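Side-chain contacts in T9SS C-terminal target domain-containing protein (Bacteroides cellulosilyticus, PDB 5JVK), which probably hydrolyses O-glycosidic bonds in carbohydrates, as a family 39 glycoside hydrolase of a bacterial gut symbiont: residues F378-D383 / S400-Y405; N348-Q353 / L394-F399. All coordinates share one frame; numbering follows the deposited sequence.

Overall arrangement
Both contacts involve the loop that leads from the last strand of the (β/α)8 barrel, 373-375, into helix 403-415. The order along the chain is 348-353, 378-383, 394-399, 400-405, so the two pairings interleave, and 394-399 runs straight into 400-405. Their centres are only about 4 Å apart. Interaction 1 ties the start of the loop to its end and to helix 403-415; interaction 2 joins the same loop to the first turn of helix 350-366. They touch directly: Phe378 O lies 2.8 Å from Leu394 N, and Asp383 OD1 2.6 Å from Ser397 OG, both probable hydrogen bonds. The long loop is thus fastened to itself and to two barrel helices.

Interaction 1: residues F378-D383 / S400-Y405; sequences FQNDGD and SPKPSY
Phe378 and Tyr405 bring the two backbones nearest, with 8.7 Å between their CA atoms, so the segments meet through side chains: 378-383 is loop, while 400-405 is a loop leading into helix 403-415, and Tyr405 N donates to Lys402 O. Two separate touches make up the contact. In the apolar one, Phe378 CE2 lies 4.2 Å from Tyr405 CE2, near the plane of the tyrosine ring and at its edge, while the tyrosine atom approaches the phenylalanine ring obliquely. The tyrosine hydroxyl continues past this meeting to the backbone oxygen of Leu124.

In the polar touch Asn380 and Lys402 reach for each other from opposite directions. The lysine chain bends at its third torsion (chi3 64°), which sets CD 3.9 Å from Asn380 ND2 and gives NZ a weak hydrogen bond of 3.4 Å to Asn380 OD1. Stronger partners hold both groups: Lys402 NZ also donates to Ser345 OG and Gly393 O, and Asn380 OD1 also accepts from Gly393 N. Replacing Asn380 with a leucine would probably leave Gly393 N without its side-chain acceptor and the buried ammonium group with one partner fewer.

All four touching residues are buried. Helix 118-127 covers the aromatic pair, with Leu124 and Ile125 against Phe378 and Met127 against Tyr405; Val94 of strand 83-94 also packs on the tyrosine, and Lys402 lies against Asp350 and Gln353 of helix 350-366.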
ATOM      1  N   PHE A 378       1.844  -3.939   5.127  1.00 21.02           N
ATOM      2  CA  PHE A 378       1.877  -2.856   6.112  1.00 21.32           C
ATOM      3  C   PHE A 378       3.011  -2.994   7.120  1.00 21.63           C
ATOM      4  O   PHE A 378       3.760  -2.042   7.341  1.00 21.29           O
ATOM      5  CB  PHE A 378       0.546  -2.732   6.852  1.00 21.34           C
ATOM      6  CG  PHE A 378       0.470  -1.515   7.724  1.00 21.44           C
ATOM      7  CD1 PHE A 378       0.403  -1.630   9.108  1.00 21.31           C
ATOM      8  CD2 PHE A 378       0.520  -0.242   7.158  1.00 21.50           C
ATOM      9  CE1 PHE A 378       0.352  -0.500   9.905  1.00 21.43           C
ATOM     10  CE2 PHE A 378       0.476   0.891   7.952  1.00 21.43           C
ATOM     11  CZ  PHE A 378       0.390   0.761   9.327  1.00 21.44           C
ATOM     12  N   GLN A 379       3.129  -4.175   7.718  1.00 22.41           N
ATOM     13  CA  GLN A 379       4.119  -4.428   8.763  1.00 22.95           C
ATOM     14  C   GLN A 379       5.048  -5.564   8.355  1.00 23.36           C
ATOM     15  O   GLN A 379       4.613  -6.521   7.719  1.00 23.60           O
ATOM     16  CB  GLN A 379       3.418  -4.763  10.086  1.00 22.84           C
ATOM     17  CG  GLN A 379       4.375  -4.942  11.256  1.00 22.90           C
ATOM     18  CD  GLN A 379       3.701  -4.828  12.612  1.00 22.96           C
ATOM     19  OE1 GLN A 379       2.529  -5.169  12.771  1.00 23.13           O
ATOM     20  NE2 GLN A 379       4.447  -4.354  13.602  1.00 22.86           N
ATOM     21  N   ASN A 380       6.326  -5.442   8.719  1.00 23.96           N
ATOM     22  CA  ASN A 380       7.302  -6.523   8.549  1.00 24.46           C
ATOM     23  C   ASN A 380       6.802  -7.797   9.227  1.00 25.14           C
ATOM     24  O   ASN A 380       6.466  -7.780  10.410  1.00 25.51           O
ATOM     25  CB  ASN A 380       8.668  -6.137   9.149  1.00 24.02           C
ATOM     26  CG  ASN A 380       9.489  -5.234   8.241  1.00 23.66           C
ATOM     27  OD1 ASN A 380       9.124  -4.966   7.094  1.00 23.42           O
ATOM     28  ND2 ASN A 380      10.620  -4.766   8.755  1.00 23.48           N
ATOM     29  N   ASP A 381       6.762  -8.893   8.474  1.00 26.04           N
ATOM     30  CA  ASP A 381       6.265 -10.176   8.987  1.00 26.70           C
ATOM     31  C   ASP A 381       7.227 -10.865   9.961  1.00 27.23           C
ATOM     32  O   ASP A 381       6.834 -11.830  10.614  1.00 27.07           O
ATOM     33  CB  ASP A 381       5.951 -11.127   7.831  1.00 27.10           C
ATOM     34  CG  ASP A 381       4.829 -10.620   6.946  1.00 27.42           C
ATOM     35  OD1 ASP A 381       3.652 -10.847   7.287  1.00 28.18           O
ATOM     36  OD2 ASP A 381       5.126 -10.007   5.904  1.00 27.20           O
ATOM     37  N   GLY A 382       8.477 -10.397  10.035  1.00 28.23           N
ATOM     38  CA  GLY A 382       9.453 -10.899  11.009  1.00 28.74           C
ATOM     39  C   GLY A 382      10.679 -10.008  11.142  1.00 29.80           C
ATOM     40  O   GLY A 382      10.658  -8.846  10.723  1.00 29.56           O
ATOM     41  N   ASP A 383      11.741 -10.560  11.735  1.00 30.96           N
ATOM     42  CA  ASP A 383      12.985  -9.821  12.039  1.00 31.57           C
ATOM     43  C   ASP A 383      14.210 -10.222  11.212  1.00 30.74           C
ATOM     44  O   ASP A 383      15.190  -9.481  11.179  1.00 30.26           O
ATOM     45  CB  ASP A 383      13.338  -9.990  13.521  1.00 32.82           C
ATOM     46  CG  ASP A 383      12.290  -9.401  14.452  1.00 34.12           C
ATOM     47  OD1 ASP A 383      11.360  -8.714  13.970  1.00 34.74           O
ATOM     48  OD2 ASP A 383      12.402  -9.632  15.678  1.00 35.01           O
ATOM     49  N   SER A 400       7.900   0.280  14.698  1.00 24.63           N
ATOM     50  CA  SER A 400       8.755   1.416  14.371  1.00 24.21           C
ATOM     51  C   SER A 400       8.610   1.693  12.874  1.00 23.38           C
ATOM     52  O   SER A 400       8.725   0.763  12.075  1.00 23.19           O
ATOM     53  CB  SER A 400      10.213   1.093  14.703  1.00 24.46           C
ATOM     54  OG  SER A 400      11.058   2.195  14.447  1.00 25.44           O
ATOM     55  N   PRO A 401       8.353   2.959  12.484  1.00 22.68           N
ATOM     56  CA  PRO A 401       8.177   3.262  11.061  1.00 22.23           C
ATOM     57  C   PRO A 401       9.490   3.234  10.281  1.00 21.68           C
ATOM     58  O   PRO A 401      10.516   3.711  10.775  1.00 21.40           O
ATOM     59  CB  PRO A 401       7.588   4.676  11.073  1.00 22.29           C
ATOM     60  CG  PRO A 401       8.134   5.289  12.312  1.00 22.43           C
ATOM     61  CD  PRO A 401       8.226   4.171  13.316  1.00 22.60           C
ATOM     62  N   LYS A 402       9.444   2.647   9.086  1.00 20.98           N
ATOM     63  CA  LYS A 402      10.544   2.708   8.127  1.00 20.60           C
ATOM     64  C   LYS A 402      10.319   3.947   7.248  1.00 20.01           C
ATOM     65  O   LYS A 402       9.226   4.523   7.281  1.00 20.05           O
ATOM     66  CB  LYS A 402      10.577   1.432   7.284  1.00 20.87           C
ATOM     67  CG  LYS A 402      10.863   0.168   8.092  1.00 20.89           C
ATOM     68  CD  LYS A 402      10.423  -1.091   7.363  1.00 20.85           C
ATOM     69  CE  LYS A 402      11.201  -1.296   6.075  1.00 21.14           C
ATOM     70  NZ  LYS A 402      10.861  -2.582   5.411  1.00 21.36           N
ATOM     71  N   PRO A 403      11.344   4.379   6.476  1.00 19.26           N
ATOM     72  CA  PRO A 403      11.174   5.541   5.581  1.00 18.77           C
ATOM     73  C   PRO A 403       9.987   5.455   4.608  1.00 18.40           C
ATOM     74  O   PRO A 403       9.401   6.485   4.275  1.00 18.21           O
ATOM     75  CB  PRO A 403      12.491   5.572   4.804  1.00 18.86           C
ATOM     76  CG  PRO A 403      13.483   4.995   5.745  1.00 18.97           C
ATOM     77  CD  PRO A 403      12.746   3.916   6.489  1.00 19.16           C
ATOM     78  N   SER A 404       9.646   4.242   4.167  1.00 17.94           N
ATOM     79  CA  SER A 404       8.516   4.017   3.266  1.00 17.80           C
ATOM     80  C   SER A 404       7.170   4.457   3.841  1.00 17.93           C
ATOM     81  O   SER A 404       6.274   4.852   3.087  1.00 17.97           O
ATOM     82  CB  SER A 404       8.452   2.549   2.842  1.00 17.72           C
ATOM     83  OG  SER A 404       8.388   1.698   3.968  1.00 17.73           O
ATOM     84  N   TYR A 405       7.030   4.387   5.165  1.00 18.00           N
ATOM     85  CA  TYR A 405       5.844   4.905   5.842  1.00 18.02           C
ATOM     86  C   TYR A 405       5.702   6.410   5.621  1.00 18.23           C
ATOM     87  O   TYR A 405       4.626   6.889   5.261  1.00 18.15           O
ATOM     88  CB  TYR A 405       5.890   4.610   7.343  1.00 17.87           C
ATOM     89  CG  TYR A 405       4.617   5.003   8.046  1.00 17.74           C
ATOM     90  CD1 TYR A 405       4.402   6.319   8.461  1.00 17.73           C
ATOM     91  CD2 TYR A 405       3.610   4.070   8.272  1.00 17.72           C
ATOM     92  CE1 TYR A 405       3.226   6.690   9.087  1.00 17.71           C
ATOM     93  CE2 TYR A 405       2.432   4.431   8.905  1.00 17.80           C
ATOM     94  CZ  TYR A 405       2.244   5.743   9.307  1.00 17.75           C
ATOM     95  OH  TYR A 405       1.077   6.103   9.927  1.00 17.89           O
TER

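Interaction 2: residues N348-Q353 / L394-F399; sequences NLDIEQ and LLRSDF
Asp350 and Arg396 meet because each holds CG anti to its own carbonyl carbon (chi1 -81° and -58°), and because the arginine chain then runs extended from CG to NE, carrying its guanidinium across to the start of helix 350-366. The side chains cross at about a right angle. One branch of each does the touching: Asp350 OD2 lies 3.5 Å from Arg396 NH2, a salt bridge in which the carboxylate reaches the guanidinium obliquely, the two planes turned 64° apart.

Each group has a further partner. Asp350 OD1 is hydrogen-bonded to Ser345 OG, and Arg396 NH1 to Asn90 OD1, so each charged group has a second, neutral partner, which may help hold it in place. Asp350 is the first residue after the N-cap, Leu349. There Glu352 OE1 takes the Leu349 N-H at 3.1 Å, from above its carboxylate plane, and Leu349 O accepts from Gln353 N. A glycerol, probably from the crystallisation liquor, is hydrogen-bonded to Asp350 N.

The long separation and the tilted planes point to an electrostatic link between partly exposed groups, while the acids Asp350 and Glu352 would also be expected to suit the positive N-terminal end of the helix dipole.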
ATOM      1  N   ASN A 348      16.351  -4.241  -1.610  1.00 17.96           N
ATOM      2  CA  ASN A 348      16.499  -2.794  -1.802  1.00 17.94           C
ATOM      3  C   ASN A 348      16.876  -2.113  -0.492  1.00 17.90           C
ATOM      4  O   ASN A 348      16.647  -2.648   0.593  1.00 17.76           O
ATOM      5  CB  ASN A 348      15.200  -2.177  -2.333  1.00 17.99           C
ATOM      6  CG  ASN A 348      15.010  -2.397  -3.824  1.00 18.04           C
ATOM      7  OD1 ASN A 348      15.803  -1.932  -4.643  1.00 18.05           O
ATOM      8  ND2 ASN A 348      13.946  -3.080  -4.186  1.00 17.83           N
ATOM      9  N   LEU A 349      17.445  -0.918  -0.613  1.00 17.90           N
ATOM     10  CA  LEU A 349      17.674  -0.039   0.532  1.00 17.88           C
ATOM     11  C   LEU A 349      16.317   0.429   1.055  1.00 17.78           C
ATOM     12  O   LEU A 349      15.338   0.445   0.303  1.00 18.15           O
ATOM     13  CB  LEU A 349      18.504   1.177   0.113  1.00 18.05           C
ATOM     14  CG  LEU A 349      19.904   0.955  -0.463  1.00 18.23           C
ATOM     15  CD1 LEU A 349      20.424   2.237  -1.099  1.00 18.30           C
ATOM     16  CD2 LEU A 349      20.857   0.466   0.616  1.00 18.26           C
ATOM     17  N   ASP A 350      16.257   0.821   2.327  1.00 17.38           N
ATOM     18  CA  ASP A 350      15.029   1.391   2.899  1.00 17.02           C
ATOM     19  C   ASP A 350      14.562   2.615   2.107  1.00 16.57           C
ATOM     20  O   ASP A 350      13.369   2.790   1.880  1.00 16.36           O
ATOM     21  CB  ASP A 350      15.237   1.807   4.368  1.00 17.16           C
ATOM     22  CG  ASP A 350      15.141   0.641   5.350  1.00 17.37           C
ATOM     23  OD1 ASP A 350      14.622  -0.439   4.993  1.00 17.25           O
ATOM     24  OD2 ASP A 350      15.582   0.831   6.508  1.00 17.61           O
ATOM     25  N   ILE A 351      15.511   3.452   1.696  1.00 16.15           N
ATOM     26  CA  ILE A 351      15.198   4.682   0.975  1.00 16.01           C
ATOM     27  C   ILE A 351      14.709   4.406  -0.456  1.00 15.72           C
ATOM     28  O   ILE A 351      13.899   5.172  -0.988  1.00 15.38           O
ATOM     29  CB  ILE A 351      16.396   5.675   1.002  1.00 16.15           C
ATOM     30  CG1 ILE A 351      15.919   7.104   0.744  1.00 16.26           C
ATOM     31  CG2 ILE A 351      17.491   5.285   0.012  1.00 16.20           C
ATOM     32  CD1 ILE A 351      15.074   7.696   1.858  1.00 16.34           C
ATOM     33  N   GLU A 352      15.193   3.319  -1.063  1.00 15.49           N
ATOM     34  CA  GLU A 352      14.686   2.866  -2.365  1.00 15.40           C
ATOM     35  C   GLU A 352      13.233   2.393  -2.260  1.00 15.21           C
ATOM     36  O   GLU A 352      12.400   2.767  -3.088  1.00 15.03           O
ATOM     37  CB  GLU A 352      15.579   1.769  -2.959  1.00 15.49           C
ATOM     38  CG  GLU A 352      16.922   2.291  -3.464  1.00 15.56           C
ATOM     39  CD  GLU A 352      17.900   1.200  -3.888  1.00 15.65           C
ATOM     40  OE1 GLU A 352      17.720   0.019  -3.511  1.00 15.50           O
ATOM     41  OE2 GLU A 352      18.873   1.530  -4.600  1.00 15.59           O
ATOM     42  N   GLN A 353      12.939   1.593  -1.233  1.00 15.08           N
ATOM     43  CA  GLN A 353      11.569   1.139  -0.945  1.00 15.05           C
ATOM     44  C   GLN A 353      10.603   2.324  -0.807  1.00 15.18           C
ATOM     45  O   GLN A 353       9.489   2.288  -1.335  1.00 15.36           O
ATOM     46  CB  GLN A 353      11.526   0.287   0.336  1.00 14.96           C
ATOM     47  CG  GLN A 353      10.219  -0.480   0.535  1.00 14.92           C
ATOM     48  CD  GLN A 353       9.940  -0.892   1.980  1.00 14.90           C
ATOM     49  OE1 GLN A 353      10.306  -0.196   2.929  1.00 14.74           O
ATOM     50  NE2 GLN A 353       9.254  -2.022   2.151  1.00 14.89           N
ATOM     51  N   LEU A 394       5.961  -1.311   5.847  1.00 21.81           N
ATOM     52  CA  LEU A 394       6.124   0.119   6.125  1.00 21.93           C
ATOM     53  C   LEU A 394       6.548   0.335   7.581  1.00 22.18           C
ATOM     54  O   LEU A 394       7.269   1.286   7.887  1.00 22.10           O
ATOM     55  CB  LEU A 394       4.824   0.879   5.844  1.00 21.65           C
ATOM     56  CG  LEU A 394       4.159   0.652   4.483  1.00 21.54           C
ATOM     57  CD1 LEU A 394       2.883   1.471   4.375  1.00 21.57           C
ATOM     58  CD2 LEU A 394       5.094   0.979   3.331  1.00 21.53           C
ATOM     59  N   LEU A 395       6.074  -0.538   8.468  1.00 22.78           N
ATOM     60  CA  LEU A 395       6.516  -0.585   9.860  1.00 23.31           C
ATOM     61  C   LEU A 395       7.340  -1.842  10.095  1.00 23.92           C
ATOM     62  O   LEU A 395       7.161  -2.848   9.406  1.00 23.72           O
ATOM     63  CB  LEU A 395       5.313  -0.607  10.806  1.00 23.13           C
ATOM     64  CG  LEU A 395       4.265   0.491  10.653  1.00 23.04           C
ATOM     65  CD1 LEU A 395       3.127   0.248  11.631  1.00 23.28           C
ATOM     66  CD2 LEU A 395       4.875   1.867  10.865  1.00 22.93           C
ATOM     67  N   ARG A 396       8.229  -1.778  11.083  1.00 25.00           N
ATOM     68  CA  ARG A 396       8.967  -2.950  11.550  1.00 26.05           C
ATOM     69  C   ARG A 396       8.083  -3.758  12.493  1.00 26.47           C
ATOM     70  O   ARG A 396       6.984  -3.320  12.850  1.00 26.89           O
ATOM     71  CB  ARG A 396      10.245  -2.524  12.267  1.00 27.01           C
ATOM     72  CG  ARG A 396      11.175  -1.689  11.405  1.00 27.95           C
ATOM     73  CD  ARG A 396      12.586  -1.661  11.961  1.00 28.94           C
ATOM     74  NE  ARG A 396      13.523  -1.117  10.981  1.00 30.21           N
ATOM     75  CZ  ARG A 396      13.732   0.182  10.746  1.00 31.37           C
ATOM     76  NH1 ARG A 396      13.072   1.133  11.422  1.00 31.51           N
ATOM     77  NH2 ARG A 396      14.619   0.537   9.814  1.00 31.59           N
ATOM     78  N   SER A 397       8.561  -4.932  12.898  1.00 26.81           N
ATOM     79  CA  SER A 397       7.814  -5.808  13.819  1.00 26.95           C
ATOM     80  C   SER A 397       7.473  -5.136  15.160  1.00 26.96           C
ATOM     81  O   SER A 397       6.423  -5.418  15.740  1.00 27.62           O
ATOM     82  CB  SER A 397       8.586  -7.107  14.074  1.00 26.91           C
ATOM     83  OG  SER A 397       9.779  -6.848  14.788  1.00 27.02           O
ATOM     84  N   ASP A 398       8.343  -4.237  15.626  1.00 26.79           N
ATOM     85  CA  ASP A 398       8.102  -3.459  16.857  1.00 26.89           C
ATOM     86  C   ASP A 398       7.288  -2.163  16.640  1.00 26.78           C
ATOM     87  O   ASP A 398       7.308  -1.271  17.495  1.00 27.48           O
ATOM     88  CB  ASP A 398       9.435  -3.154  17.576  1.00 27.03           C
ATOM     89  CG  ASP A 398      10.384  -2.283  16.752  1.00 27.68           C
ATOM     90  OD1 ASP A 398      11.550  -2.131  17.168  1.00 28.26           O
ATOM     91  OD2 ASP A 398       9.985  -1.762  15.691  1.00 28.13           O
ATOM     92  N   PHE A 399       6.595  -2.065  15.500  1.00 26.14           N
ATOM     93  CA  PHE A 399       5.784  -0.897  15.109  1.00 25.32           C
ATOM     94  C   PHE A 399       6.584   0.403  14.880  1.00 24.95           C
ATOM     95  O   PHE A 399       6.007   1.488  14.820  1.00 24.82           O
ATOM     96  CB  PHE A 399       4.606  -0.697  16.081  1.00 25.14           C
ATOM     97  CG  PHE A 399       3.643  -1.855  16.105  1.00 24.75           C
ATOM     98  CD1 PHE A 399       2.518  -1.860  15.283  1.00 24.64           C
ATOM     99  CD2 PHE A 399       3.865  -2.950  16.938  1.00 24.67           C
ATOM    100  CE1 PHE A 399       1.632  -2.932  15.297  1.00 24.68           C
ATOM    101  CE2 PHE A 399       2.982  -4.026  16.955  1.00 24.41           C
ATOM    102  CZ  PHE A 399       1.864  -4.016  16.133  1.00 24.42           C
TER